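Local coordinates for histidinol dehydrogenase (Elizabethkingia anophelis NUHP1, PDB 6AN0), which probably catalyses the last step of L-histidine biosynthesis, the zinc-dependent, two-stage oxidation of L-histidinol to L-histidine with NAD(+), at residues M9-P15 with S309-D315; I45-D50 with F201-T205; I87-Q91 with Y177-L181; T113-V117 with Q405-P409; A209-G214 with V232-M236. All blocks are in the same frame, centred on the assembly; numbering follows the deposited sequence.

Contact 1: residues M9-P15 with S309-D315; sequences MQTYINP and SRGIVLD
With CG anti to its own carbonyl carbon in both Tyr12 (chi1 -51°) and Arg310 (chi1 -49°), the phenol and the arginine chain leave neighbouring strands on the same face of the sheet and meet there. The Arg310 chain, extended from CG to NE, runs obliquely past the ring, and its CD lies 3.8 Å from Tyr12 CE2. The guanidinium has Tyr12 OH at its edge, the ring and guanidinium planes 56° apart, and its NH1 bonds the carbonyl of Gln25. On this face too, Ile312 CG2 packs 3.7 Å from Pro15 CG, the two side chains crossing at about a right angle, and Leu23 of helix 20-23 touches Tyr12, Pro15 and Arg310. The backbones form a parallel pair in which strand 10-13, near the N-terminus, adds an edge to the six-stranded parallel sheet beside strand 310-313. Gly311 gives its N to Gln10 O at 2.9 Å and takes Tyr12 N on its O at 2.8 Å; Val313 repeats the pattern, its N bonded to Tyr12 O at 3.0 Å and its O to Asn14 N at 2.9 Å. On the other face Ile13 and Val313 lie side by side and point the same way, with Ile13 CD1 3.6 Å from Val313 CG2. Thr11 shares this face, and Leu282 of helix 279-293 packs on both Thr11 and Val313.

Contact 2: residues I45-D50 with F201-T205; sequences IKNEKD and FGTET
Lys49, just after helix 35-48, has positive phi (50°), and its CA lies 4.8 Å from Thr203 CA, in the loop that follows helix 192-201. Two helix ends meet here: Lys49 is also the N-cap residue of helix 50-61, while Gly202 leaves helix 192-201 with positive phi as well. Asp50, in the first turn of helix 50-61, carries the polar part. Its OD1 accepts the hydroxyl of Thr203 at 2.6 Å, nearly in line with the C-O bond, and OD2 faces the hydroxyl of Thr205; a weak bond from Thr205 N also reaches OD1. Glu204, bent at chi2 (99°), folds its carboxylate back to the start of the same helix, where OE1 uses its syn lone pair to accept Asp50 N at 2.9 Å. Asp50 OD1 and Glu204 OE1 come within 3.5 Å, a repulsion that the donors and the start of helix 50-61 probably offset. The aliphatic part of Lys49 runs across Glu204 at about a right angle. At the other end, Lys46 lays CE over one face of the Phe201 ring, a CH-pi contact 4.0 Å from the centroid, and Phe42 and Phe230 meet this ring edge-to-face. Ile45 CG2 touches Phe201 and Thr203 loosely; its side chain is about 4 Å from that of Gln194, predicted to bind NAD(+). A water joins the helix ends, donating to Ile45 O and, at 2.7 Å, to Gly202 O.

Contact 3: residues I87-Q91 with Y177-L181; sequences IQAIQ and YTANL
Tyr177 and Ile90 account for most of the buried surface, sliding past each other in opposite directions from facing sides of two helices. The tyrosine has CG anti to its backbone N (chi1 168°), which sends the ring across to helix 84-102, where Ile90 CD1 comes within 4.0 Å of Tyr177 CD1. One turn earlier Ile87 crosses the ring's outer end at about a right angle: its CG1 is 3.7 Å from Tyr177 CZ and its CG2 3.4 Å from Tyr177 OH. Both isoleucines thus approach the ring obliquely, Ile87 near its hydroxyl end and Ile90 near CD1 and CE1. The contact joins helix 84-102 to the C-terminal part of helix 173-181, away from the annotated sites; the short segments cross at -48° with their axes 11.4 Å apart, and side chains span the interval. Leu181, one turn beyond Tyr177, extends the apolar row by placing CD2 3.8 Å from Ile90 CG2. Ile90 also covers the side chain of Thr178, whose hydroxyl is bonded to Ala174 O in its own helix, and Leu145 of helix 142-154 touches both of these residues. The polar margin lies at Gln91, where a water bridges the side chains: it donates to Gln91 OE1 and sits 2.6 Å from Tyr177 OH.

Contact 4: residues T113-V117 with Q405-P409; sequences TTEGV and QNIGP
Asn406 holds the turn at residues 114-117 through one nitrogen: ND2 donates to Thr114 OG1 at 2.7 Å and to Glu115 O at 3.3 Å. Both acceptors lie close to the plane of the amide, and Glu115 O is met on a lone pair, in the carbonyl plane. Two bonds to one NH2 fix the rotation of the amide. In Thr114, OG1 anti to the backbone N (chi1 -173°) directs the hydroxyl to the asparagine and leaves CG2 to meet Ile407 CG2 at 3.5 Å. This threonine, gripped on its polar branch and packed on its methyl, is the tight part of the contact. Beyond it the fit is looser. Val117 CG2 and Ile407 CD1 reach toward each other tip to tip at 4.0 Å, and Glu115, on the solvent side, approaches only with CB, 4.2 Å from Asn406 ND2, while its extended chain leads away. Thr114 to Val117 form a type II turn, with Gly116 at its positive-phi position and Val117 N bonded to Thr114 O. It closes a beta hairpin between strand 111-114, weakly bonded here, and the long strand 117-132, and rests against helix 401-417, while Asn96 of the second subunit packs on Thr114 and Ile407.

Contact 5: residues A209-G214 with V232-M236; sequences ADKIFG and VAIDM. With EDO (1,2-ethanediol), chain D.
Asp235 is gripped through both carboxylate oxygens: Gly214 N gives a bond of 2.9 Å to OD2, arriving from above the carboxylate plane, while Lys224 forms a salt bridge with OD1, which also takes a weak bond from Met236 N. Lys224 bonds Gly214 O as well, so aspartate and lysine together hold the end of strand 211-213. A chi1 of 46° turns the Asp235 carboxylate to face Gly214 N; the backbone itself brings Asp235 CB to 3.4 Å from Phe213 CD1. Earlier in the segments the backbones pair in parallel: Ala233 N bonds Asp210 O at 3.0 Å, Ile212 N bonds Ala233 O at 2.9 Å, and Asp235 N reaches Ile212 O only weakly. Asp210 O also accepts Asn381 ND2 of the second subunit. Lys211, fully extended, runs past Ala233, its CG 3.7 Å from Ala233 CB, and gives NZ to Ser389 O. A 1,2-ethanediol, probably from the crystallisation liquor, donates from O2 to Asp235 O at 2.8 Å. Ile212 takes the opposite face with CD1 3.9 Å from Val232 CG2. The segments close a beta-alpha-beta unit through helix 218-227, next to Tyr132, a predicted NAD(+)-binding residue. Strand 117-132 flanks strand 211-213 on its other edge, helix 192-201 covers Ile212 and Val232, and Tyr382 of the second subunit packs on Ala233.

Overall arrangement
Contacts 2, 3 and 5 lie together, while contacts 1 and 4 lie far from them and about 59 Å apart between centres. Contact 1 sits at the edge of the six-stranded parallel sheet, and its loop encloses contacts 2, 3 and 5 along the chain. Contacts 2 and 5, their centres about 18 Å apart, adjoin in sequence after helix 192-201, and contact 3 is about 24 Å from contact 5, between centres. Contact 5 belongs to the mixed sheet, which strand 117-132 extends to contact 4, about 39 Å away between centres. Contact 4 crosses contacts 1, 2 and 3 along the chain and encloses contact 5. Contacts 3, 4 and 5 reach the second subunit, the last two from the one mixed sheet.

Contact 1: residues M9-P15 with S309-D315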
# COMPACT_ATOMS: atom_id res chain seq x y z
N MET A 9 13.21 33.62 -7.21
CA MET A 9 13.64 32.24 -7.39
C MET A 9 15.10 32.20 -7.81
O MET A 9 15.52 32.95 -8.69
CB MET A 9 12.79 31.53 -8.45
CG MET A 9 12.59 30.05 -8.24
SD MET A 9 11.40 29.46 -9.46
CE MET A 9 12.47 29.32 -10.89
N GLN A 10 15.86 31.29 -7.21
CA GLN A 10 17.27 31.11 -7.51
C GLN A 10 17.46 30.25 -8.75
O GLN A 10 16.69 29.32 -8.99
CB GLN A 10 17.98 30.47 -6.31
CG GLN A 10 19.48 30.36 -6.42
CD GLN A 10 20.15 30.30 -5.06
OE1 GLN A 10 19.66 30.88 -4.10
NE2 GLN A 10 21.26 29.58 -4.98
N THR A 11 18.49 30.56 -9.53
CA THR A 11 18.71 29.88 -10.80
C THR A 11 20.10 29.24 -10.86
O THR A 11 21.06 29.72 -10.25
CB THR A 11 18.55 30.82 -11.99
OG1 THR A 11 19.44 31.93 -11.85
CG2 THR A 11 17.13 31.32 -12.07
N TYR A 12 20.18 28.16 -11.65
CA TYR A 12 21.40 27.39 -11.83
C TYR A 12 21.54 27.07 -13.31
O TYR A 12 20.64 26.44 -13.89
CB TYR A 12 21.37 26.11 -10.99
CG TYR A 12 21.02 26.33 -9.54
CD1 TYR A 12 22.02 26.50 -8.58
CD2 TYR A 12 19.70 26.38 -9.13
CE1 TYR A 12 21.69 26.70 -7.24
CE2 TYR A 12 19.37 26.59 -7.80
CZ TYR A 12 20.37 26.75 -6.86
OH TYR A 12 20.03 26.95 -5.55
N ILE A 13 22.64 27.48 -13.93
CA ILE A 13 22.83 27.36 -15.37
C ILE A 13 23.80 26.23 -15.65
O ILE A 13 25.01 26.37 -15.41
CB ILE A 13 23.33 28.67 -16.00
CG1 ILE A 13 22.46 29.85 -15.56
CG2 ILE A 13 23.34 28.55 -17.51
CD1 ILE A 13 20.98 29.71 -15.92
N ASN A 14 23.29 25.13 -16.19
CA ASN A 14 24.09 23.95 -16.51
C ASN A 14 24.90 23.45 -15.31
O ASN A 14 26.12 23.37 -15.37
CB ASN A 14 25.01 24.21 -17.70
CG ASN A 14 24.27 24.72 -18.92
OD1 ASN A 14 24.55 25.82 -19.41
ND2 ASN A 14 23.33 23.93 -19.44
N PRO A 15 24.24 23.09 -14.21
CA PRO A 15 24.98 22.55 -13.07
C PRO A 15 25.56 21.18 -13.42
O PRO A 15 24.95 20.41 -14.18
CB PRO A 15 23.92 22.45 -11.97
CG PRO A 15 22.64 22.27 -12.70
CD PRO A 15 22.78 23.06 -13.98
N SER A 309 12.60 27.47 -4.04
CA SER A 309 12.40 26.93 -5.38
C SER A 309 13.62 27.18 -6.26
O SER A 309 14.51 27.97 -5.92
CB SER A 309 11.13 27.54 -5.99
OG SER A 309 10.00 27.15 -5.21
N ARG A 310 13.68 26.48 -7.39
CA ARG A 310 14.88 26.48 -8.23
C ARG A 310 14.49 26.49 -9.70
O ARG A 310 13.62 25.72 -10.11
CB ARG A 310 15.76 25.25 -7.95
CG ARG A 310 16.04 25.00 -6.48
CD ARG A 310 17.07 23.92 -6.26
NE ARG A 310 17.46 23.87 -4.85
CZ ARG A 310 17.01 22.97 -3.98
NH1 ARG A 310 16.18 22.02 -4.38
NH2 ARG A 310 17.41 23.01 -2.72
N GLY A 311 15.14 27.34 -10.49
CA GLY A 311 15.11 27.26 -11.94
C GLY A 311 16.46 26.79 -12.47
O GLY A 311 17.50 27.34 -12.11
N ILE A 312 16.42 25.76 -13.31
CA ILE A 312 17.64 25.07 -13.74
C ILE A 312 17.63 24.95 -15.26
O ILE A 312 16.66 24.45 -15.84
CB ILE A 312 17.75 23.68 -13.08
CG1 ILE A 312 17.61 23.82 -11.56
CG2 ILE A 312 19.07 23.01 -13.47
CD1 ILE A 312 17.47 22.50 -10.82
N VAL A 313 18.72 25.37 -15.89
CA VAL A 313 18.92 25.17 -17.33
C VAL A 313 19.75 23.92 -17.55
O VAL A 313 20.84 23.78 -16.98
CB VAL A 313 19.58 26.39 -17.99
CG1 VAL A 313 19.81 26.11 -19.46
CG2 VAL A 313 18.70 27.61 -17.82
N LEU A 314 19.23 23.00 -18.36
CA LEU A 314 19.91 21.77 -18.74
C LEU A 314 19.82 21.63 -20.25
O LEU A 314 18.80 21.98 -20.85
CB LEU A 314 19.27 20.56 -18.02
CG LEU A 314 19.39 20.56 -16.49
CD1 LEU A 314 18.48 19.50 -15.84
CD2 LEU A 314 20.85 20.38 -16.06
N ASP A 315 20.86 21.09 -20.87
CA ASP A 315 21.04 21.27 -22.31
C ASP A 315 20.31 20.24 -23.17
O ASP A 315 20.57 20.17 -24.37
CB ASP A 315 22.54 21.30 -22.66
CG ASP A 315 23.26 20.02 -22.30
OD1 ASP A 315 22.61 19.01 -21.94
OD2 ASP A 315 24.51 20.02 -22.37

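Contact 2: residues I45-D50 with F201-T205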
# COMPACT_ATOMS: atom_id res chain seq x y z
N ILE A 45 -8.61 9.16 23.93
CA ILE A 45 -9.69 8.68 23.07
C ILE A 45 -10.10 7.27 23.47
O ILE A 45 -11.29 6.93 23.50
CB ILE A 45 -9.27 8.72 21.58
CG1 ILE A 45 -9.17 10.16 21.07
CG2 ILE A 45 -10.23 7.88 20.70
CD1 ILE A 45 -10.51 10.90 20.94
N LYS A 46 -9.12 6.41 23.78
CA LYS A 46 -9.41 5.05 24.22
C LYS A 46 -10.20 5.03 25.52
O LYS A 46 -11.13 4.23 25.69
CB LYS A 46 -8.11 4.27 24.39
CG LYS A 46 -8.13 2.86 23.86
CD LYS A 46 -6.73 2.27 23.92
CE LYS A 46 -5.72 3.24 23.32
NZ LYS A 46 -4.30 2.87 23.61
N ASN A 47 -9.84 5.90 26.48
CA ASN A 47 -10.47 5.83 27.79
C ASN A 47 -11.76 6.64 27.87
O ASN A 47 -12.72 6.21 28.52
CB ASN A 47 -9.51 6.31 28.89
CG ASN A 47 -8.32 5.39 29.07
OD1 ASN A 47 -8.40 4.18 28.82
ND2 ASN A 47 -7.19 5.96 29.49
N GLU A 48 -11.82 7.81 27.23
CA GLU A 48 -12.95 8.71 27.41
C GLU A 48 -13.82 8.86 26.17
O GLU A 48 -14.88 9.49 26.26
CB GLU A 48 -12.46 10.11 27.84
CG GLU A 48 -11.65 10.14 29.13
CD GLU A 48 -12.46 9.79 30.37
OE1 GLU A 48 -13.71 9.79 30.31
OE2 GLU A 48 -11.83 9.51 31.42
N LYS A 49 -13.40 8.32 25.02
CA LYS A 49 -14.20 8.25 23.80
C LYS A 49 -14.84 9.59 23.43
O LYS A 49 -14.12 10.57 23.25
CB LYS A 49 -15.25 7.14 23.95
CG LYS A 49 -14.61 5.78 24.25
CD LYS A 49 -15.63 4.72 24.59
CE LYS A 49 -14.96 3.48 25.16
NZ LYS A 49 -13.90 2.95 24.25
N ASP A 50 -16.17 9.63 23.28
CA ASP A 50 -16.83 10.87 22.85
C ASP A 50 -16.50 12.04 23.76
O ASP A 50 -16.46 13.19 23.31
CB ASP A 50 -18.35 10.69 22.81
CG ASP A 50 -18.86 10.09 21.50
OD1 ASP A 50 -18.04 9.79 20.60
OD2 ASP A 50 -20.09 9.93 21.38
N PHE A 201 -9.59 4.09 16.94
CA PHE A 201 -10.07 3.24 18.02
C PHE A 201 -11.59 3.16 18.09
O PHE A 201 -12.11 2.21 18.68
CB PHE A 201 -9.53 3.73 19.38
CG PHE A 201 -8.03 3.79 19.43
CD1 PHE A 201 -7.29 2.63 19.65
CD2 PHE A 201 -7.36 4.99 19.22
CE1 PHE A 201 -5.90 2.67 19.68
CE2 PHE A 201 -5.97 5.04 19.24
CZ PHE A 201 -5.24 3.88 19.47
N GLY A 202 -12.29 4.11 17.48
CA GLY A 202 -13.74 4.15 17.57
C GLY A 202 -14.21 4.82 18.85
O GLY A 202 -13.52 4.76 19.87
N THR A 203 -15.35 5.49 18.80
CA THR A 203 -16.02 6.01 19.99
C THR A 203 -17.48 5.58 19.93
O THR A 203 -17.90 4.86 19.03
CB THR A 203 -15.91 7.53 20.10
OG1 THR A 203 -16.68 8.15 19.06
CG2 THR A 203 -14.45 7.99 20.00
N GLU A 204 -18.27 6.06 20.90
CA GLU A 204 -19.70 5.79 20.87
C GLU A 204 -20.34 6.30 19.59
O GLU A 204 -21.26 5.67 19.06
CB GLU A 204 -20.39 6.40 22.08
CG GLU A 204 -19.89 5.89 23.42
CD GLU A 204 -18.89 6.83 24.06
OE1 GLU A 204 -18.27 7.62 23.32
OE2 GLU A 204 -18.73 6.78 25.30
N THR A 205 -19.86 7.43 19.06
CA THR A 205 -20.46 8.04 17.88
C THR A 205 -19.78 7.65 16.58
O THR A 205 -20.44 7.58 15.54
CB THR A 205 -20.46 9.57 18.02
OG1 THR A 205 -21.14 9.93 19.23
CG2 THR A 205 -21.16 10.24 16.84
O HOH W 1 -11.93 4.48 22.03
O HOH W 2 -17.93 9.01 26.49

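Contact 3: residues I87-Q91 with Y177-L181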
# COMPACT_ATOMS: atom_id res chain seq x y z
N ILE A 87 -22.52 24.58 -7.83
CA ILE A 87 -23.14 23.26 -7.90
C ILE A 87 -22.87 22.61 -9.25
O ILE A 87 -22.51 21.43 -9.34
CB ILE A 87 -24.65 23.38 -7.63
CG1 ILE A 87 -24.92 23.52 -6.13
CG2 ILE A 87 -25.40 22.19 -8.23
CD1 ILE A 87 -26.39 23.71 -5.79
N GLN A 88 -23.04 23.38 -10.32
CA GLN A 88 -22.82 22.84 -11.66
C GLN A 88 -21.36 22.44 -11.86
O GLN A 88 -21.06 21.40 -12.46
CB GLN A 88 -23.24 23.89 -12.69
CG GLN A 88 -22.94 23.55 -14.13
CD GLN A 88 -23.56 24.56 -15.08
OE1 GLN A 88 -24.78 24.67 -15.19
NE2 GLN A 88 -22.71 25.34 -15.76
N ALA A 89 -20.43 23.26 -11.35
CA ALA A 89 -19.01 22.95 -11.49
C ALA A 89 -18.64 21.69 -10.70
O ALA A 89 -17.88 20.85 -11.19
CB ALA A 89 -18.17 24.14 -11.03
N ILE A 90 -19.17 21.56 -9.48
CA ILE A 90 -18.85 20.39 -8.67
C ILE A 90 -19.39 19.12 -9.32
O ILE A 90 -18.74 18.07 -9.32
CB ILE A 90 -19.37 20.57 -7.23
CG1 ILE A 90 -18.59 21.70 -6.55
CG2 ILE A 90 -19.24 19.27 -6.44
CD1 ILE A 90 -19.06 22.02 -5.13
N GLN A 91 -20.60 19.20 -9.90
CA GLN A 91 -21.16 18.04 -10.57
C GLN A 91 -20.34 17.66 -11.81
O GLN A 91 -20.16 16.48 -12.11
CB GLN A 91 -22.62 18.30 -10.93
CG GLN A 91 -23.46 18.50 -9.67
CD GLN A 91 -24.95 18.47 -9.92
OE1 GLN A 91 -25.72 18.00 -9.09
NE2 GLN A 91 -25.37 18.99 -11.07
N TYR A 177 -22.08 20.11 1.41
CA TYR A 177 -22.76 19.89 0.14
C TYR A 177 -22.08 18.78 -0.66
O TYR A 177 -22.74 17.85 -1.15
CB TYR A 177 -22.80 21.18 -0.69
CG TYR A 177 -23.23 20.89 -2.11
CD1 TYR A 177 -22.29 20.68 -3.14
CD2 TYR A 177 -24.57 20.72 -2.42
CE1 TYR A 177 -22.70 20.36 -4.44
CE2 TYR A 177 -24.98 20.39 -3.70
CZ TYR A 177 -24.05 20.21 -4.70
OH TYR A 177 -24.49 19.90 -5.96
N THR A 178 -20.75 18.87 -0.81
CA THR A 178 -20.02 17.92 -1.63
C THR A 178 -20.03 16.52 -1.03
O THR A 178 -20.19 15.53 -1.76
CB THR A 178 -18.58 18.41 -1.83
OG1 THR A 178 -18.61 19.75 -2.37
CG2 THR A 178 -17.85 17.51 -2.80
N ALA A 179 -19.88 16.39 0.29
CA ALA A 179 -19.95 15.05 0.89
C ALA A 179 -21.34 14.46 0.73
O ALA A 179 -21.49 13.28 0.39
CB ALA A 179 -19.55 15.10 2.36
N ASN A 180 -22.38 15.27 0.96
CA ASN A 180 -23.74 14.77 0.82
C ASN A 180 -24.05 14.38 -0.63
O ASN A 180 -24.73 13.38 -0.87
CB ASN A 180 -24.74 15.80 1.32
CG ASN A 180 -26.17 15.33 1.19
OD1 ASN A 180 -26.90 15.72 0.27
ND2 ASN A 180 -26.58 14.47 2.10
N LEU A 181 -23.52 15.15 -1.59
CA LEU A 181 -23.73 14.87 -3.01
C LEU A 181 -23.31 13.45 -3.38
O LEU A 181 -24.02 12.76 -4.13
CB LEU A 181 -22.94 15.87 -3.86
CG LEU A 181 -22.95 15.66 -5.39
CD1 LEU A 181 -24.36 15.84 -5.96
CD2 LEU A 181 -21.95 16.58 -6.09
O HOH W 3 -26.92 18.90 -6.25

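Contact 4: residues T113-V117 with Q405-P409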
# COMPACT_ATOMS: atom_id res chain seq x y z
N THR A 113 -2.59 -22.16 -14.65
CA THR A 113 -1.13 -22.11 -14.59
C THR A 113 -0.51 -23.40 -15.09
O THR A 113 0.55 -23.38 -15.73
CB THR A 113 -0.67 -21.79 -13.17
OG1 THR A 113 -1.24 -22.73 -12.25
CG2 THR A 113 -1.11 -20.39 -12.78
N THR A 114 -1.16 -24.51 -14.81
CA THR A 114 -0.76 -25.82 -15.29
C THR A 114 -2.03 -26.67 -15.27
O THR A 114 -3.04 -26.27 -14.70
CB THR A 114 0.38 -26.39 -14.43
OG1 THR A 114 0.87 -27.61 -15.01
CG2 THR A 114 -0.10 -26.66 -13.02
N GLU A 115 -1.98 -27.83 -15.91
CA GLU A 115 -3.20 -28.61 -16.08
C GLU A 115 -3.87 -28.88 -14.73
O GLU A 115 -3.24 -29.38 -13.80
CB GLU A 115 -2.92 -29.94 -16.78
CG GLU A 115 -4.11 -30.89 -16.72
CD GLU A 115 -3.86 -32.21 -17.45
OE1 GLU A 115 -2.72 -32.45 -17.88
OE2 GLU A 115 -4.82 -33.00 -17.58
N GLY A 116 -5.15 -28.51 -14.62
CA GLY A 116 -5.93 -28.75 -13.41
C GLY A 116 -5.71 -27.77 -12.28
O GLY A 116 -6.14 -28.04 -11.15
N VAL A 117 -5.06 -26.64 -12.54
CA VAL A 117 -4.79 -25.65 -11.51
C VAL A 117 -5.26 -24.31 -12.05
O VAL A 117 -4.62 -23.75 -12.96
CB VAL A 117 -3.30 -25.59 -11.14
CG1 VAL A 117 -3.07 -24.53 -10.06
CG2 VAL A 117 -2.80 -26.98 -10.69
N GLN A 405 -2.50 -34.27 -8.85
CA GLN A 405 -1.59 -35.29 -9.35
C GLN A 405 -0.45 -34.67 -10.16
O GLN A 405 0.66 -35.22 -10.19
CB GLN A 405 -2.36 -36.31 -10.20
CG GLN A 405 -3.14 -37.33 -9.37
CD GLN A 405 -4.03 -38.22 -10.21
OE1 GLN A 405 -4.56 -37.80 -11.24
NE2 GLN A 405 -4.21 -39.46 -9.77
N ASN A 406 -0.69 -33.52 -10.78
CA ASN A 406 0.29 -32.84 -11.61
C ASN A 406 1.37 -32.15 -10.76
O ASN A 406 2.56 -32.45 -10.89
CB ASN A 406 -0.44 -31.84 -12.52
CG ASN A 406 0.49 -30.98 -13.35
OD1 ASN A 406 1.65 -31.33 -13.59
ND2 ASN A 406 -0.02 -29.85 -13.81
N ILE A 407 0.96 -31.24 -9.87
CA ILE A 407 1.94 -30.46 -9.11
C ILE A 407 2.30 -31.11 -7.78
O ILE A 407 3.24 -30.66 -7.12
CB ILE A 407 1.45 -29.02 -8.87
CG1 ILE A 407 0.18 -29.01 -8.01
CG2 ILE A 407 1.22 -28.33 -10.19
CD1 ILE A 407 -0.27 -27.58 -7.61
N GLY A 408 1.57 -32.15 -7.37
CA GLY A 408 1.74 -32.76 -6.07
C GLY A 408 3.13 -33.27 -5.75
O GLY A 408 3.71 -32.94 -4.71
N PRO A 409 3.69 -34.12 -6.62
CA PRO A 409 5.05 -34.64 -6.34
C PRO A 409 6.08 -33.53 -6.17
O PRO A 409 6.93 -33.63 -5.27
CB PRO A 409 5.33 -35.52 -7.56
CG PRO A 409 3.98 -35.96 -8.03
CD PRO A 409 3.08 -34.78 -7.79

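Contact 5: residues A209-G214 with V232-M236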
# COMPACT_ATOMS: atom_id res chain seq x y z
N ALA A 209 -12.41 2.96 11.67
CA ALA A 209 -12.06 2.75 10.27
C ALA A 209 -11.07 1.60 10.13
O ALA A 209 -10.29 1.30 11.03
CB ALA A 209 -11.45 4.04 9.70
N ASP A 210 -11.10 0.95 8.96
CA ASP A 210 -10.04 0.02 8.59
C ASP A 210 -8.88 0.72 7.90
O ASP A 210 -7.74 0.24 7.96
CB ASP A 210 -10.58 -1.07 7.65
CG ASP A 210 -11.70 -1.88 8.28
OD1 ASP A 210 -12.77 -2.03 7.65
OD2 ASP A 210 -11.50 -2.38 9.41
N LYS A 211 -9.15 1.84 7.23
CA LYS A 211 -8.14 2.60 6.50
C LYS A 211 -8.53 4.07 6.53
O LYS A 211 -9.71 4.40 6.35
CB LYS A 211 -8.00 2.09 5.05
CG LYS A 211 -6.83 2.69 4.28
CD LYS A 211 -6.54 1.86 3.00
CE LYS A 211 -5.40 2.45 2.18
NZ LYS A 211 -5.04 1.53 1.02
N ILE A 212 -7.54 4.94 6.76
CA ILE A 212 -7.76 6.39 6.88
C ILE A 212 -7.04 7.11 5.75
O ILE A 212 -5.86 6.85 5.49
CB ILE A 212 -7.28 6.91 8.25
CG1 ILE A 212 -8.10 6.27 9.39
CG2 ILE A 212 -7.32 8.44 8.30
CD1 ILE A 212 -7.49 6.46 10.80
N PHE A 213 -7.75 8.03 5.09
CA PHE A 213 -7.27 8.78 3.94
C PHE A 213 -7.29 10.28 4.23
O PHE A 213 -8.15 10.77 4.96
CB PHE A 213 -8.18 8.56 2.72
CG PHE A 213 -8.14 7.18 2.17
CD1 PHE A 213 -7.41 6.91 1.02
CD2 PHE A 213 -8.84 6.15 2.79
CE1 PHE A 213 -7.38 5.63 0.49
CE2 PHE A 213 -8.81 4.87 2.26
CZ PHE A 213 -8.09 4.60 1.11
N GLY A 214 -6.36 11.01 3.61
CA GLY A 214 -6.43 12.46 3.58
C GLY A 214 -5.26 13.11 4.31
O GLY A 214 -4.93 12.75 5.43
N VAL A 232 -4.63 0.11 11.94
CA VAL A 232 -5.32 0.76 10.83
C VAL A 232 -4.34 0.96 9.68
O VAL A 232 -3.13 1.13 9.89
CB VAL A 232 -5.95 2.10 11.30
CG1 VAL A 232 -4.89 3.16 11.50
CG2 VAL A 232 -7.01 2.59 10.33
N ALA A 233 -4.84 0.89 8.44
CA ALA A 233 -4.04 1.23 7.26
C ALA A 233 -4.18 2.72 6.97
O ALA A 233 -5.18 3.34 7.33
CB ALA A 233 -4.48 0.41 6.04
N ILE A 234 -3.18 3.30 6.30
CA ILE A 234 -3.29 4.69 5.85
C ILE A 234 -2.96 4.77 4.36
O ILE A 234 -2.37 3.86 3.78
CB ILE A 234 -2.40 5.65 6.66
CG1 ILE A 234 -0.91 5.36 6.42
CG2 ILE A 234 -2.77 5.55 8.15
CD1 ILE A 234 0.01 6.35 7.11
N ASP A 235 -3.37 5.89 3.74
CA ASP A 235 -3.25 6.00 2.28
C ASP A 235 -1.80 6.11 1.85
O ASP A 235 -1.33 5.31 1.02
CB ASP A 235 -4.08 7.18 1.73
CG ASP A 235 -3.91 8.49 2.51
OD1 ASP A 235 -3.29 8.54 3.59
OD2 ASP A 235 -4.46 9.51 2.01
N MET A 236 -1.06 7.05 2.41
CA MET A 236 0.34 7.23 2.03
C MET A 236 0.98 8.19 3.01
O MET A 236 0.26 8.87 3.75
CB MET A 236 0.43 7.79 0.62
CG MET A 236 -0.12 9.18 0.54
SD MET A 236 -0.16 9.75 -1.16
CE MET A 236 -1.43 8.70 -1.83
C1 EDO D . -2.13 4.86 -2.52
O1 EDO D . -2.69 3.67 -3.08
C2 EDO D . -3.05 5.22 -1.36
O2 EDO D . -3.19 4.03 -0.59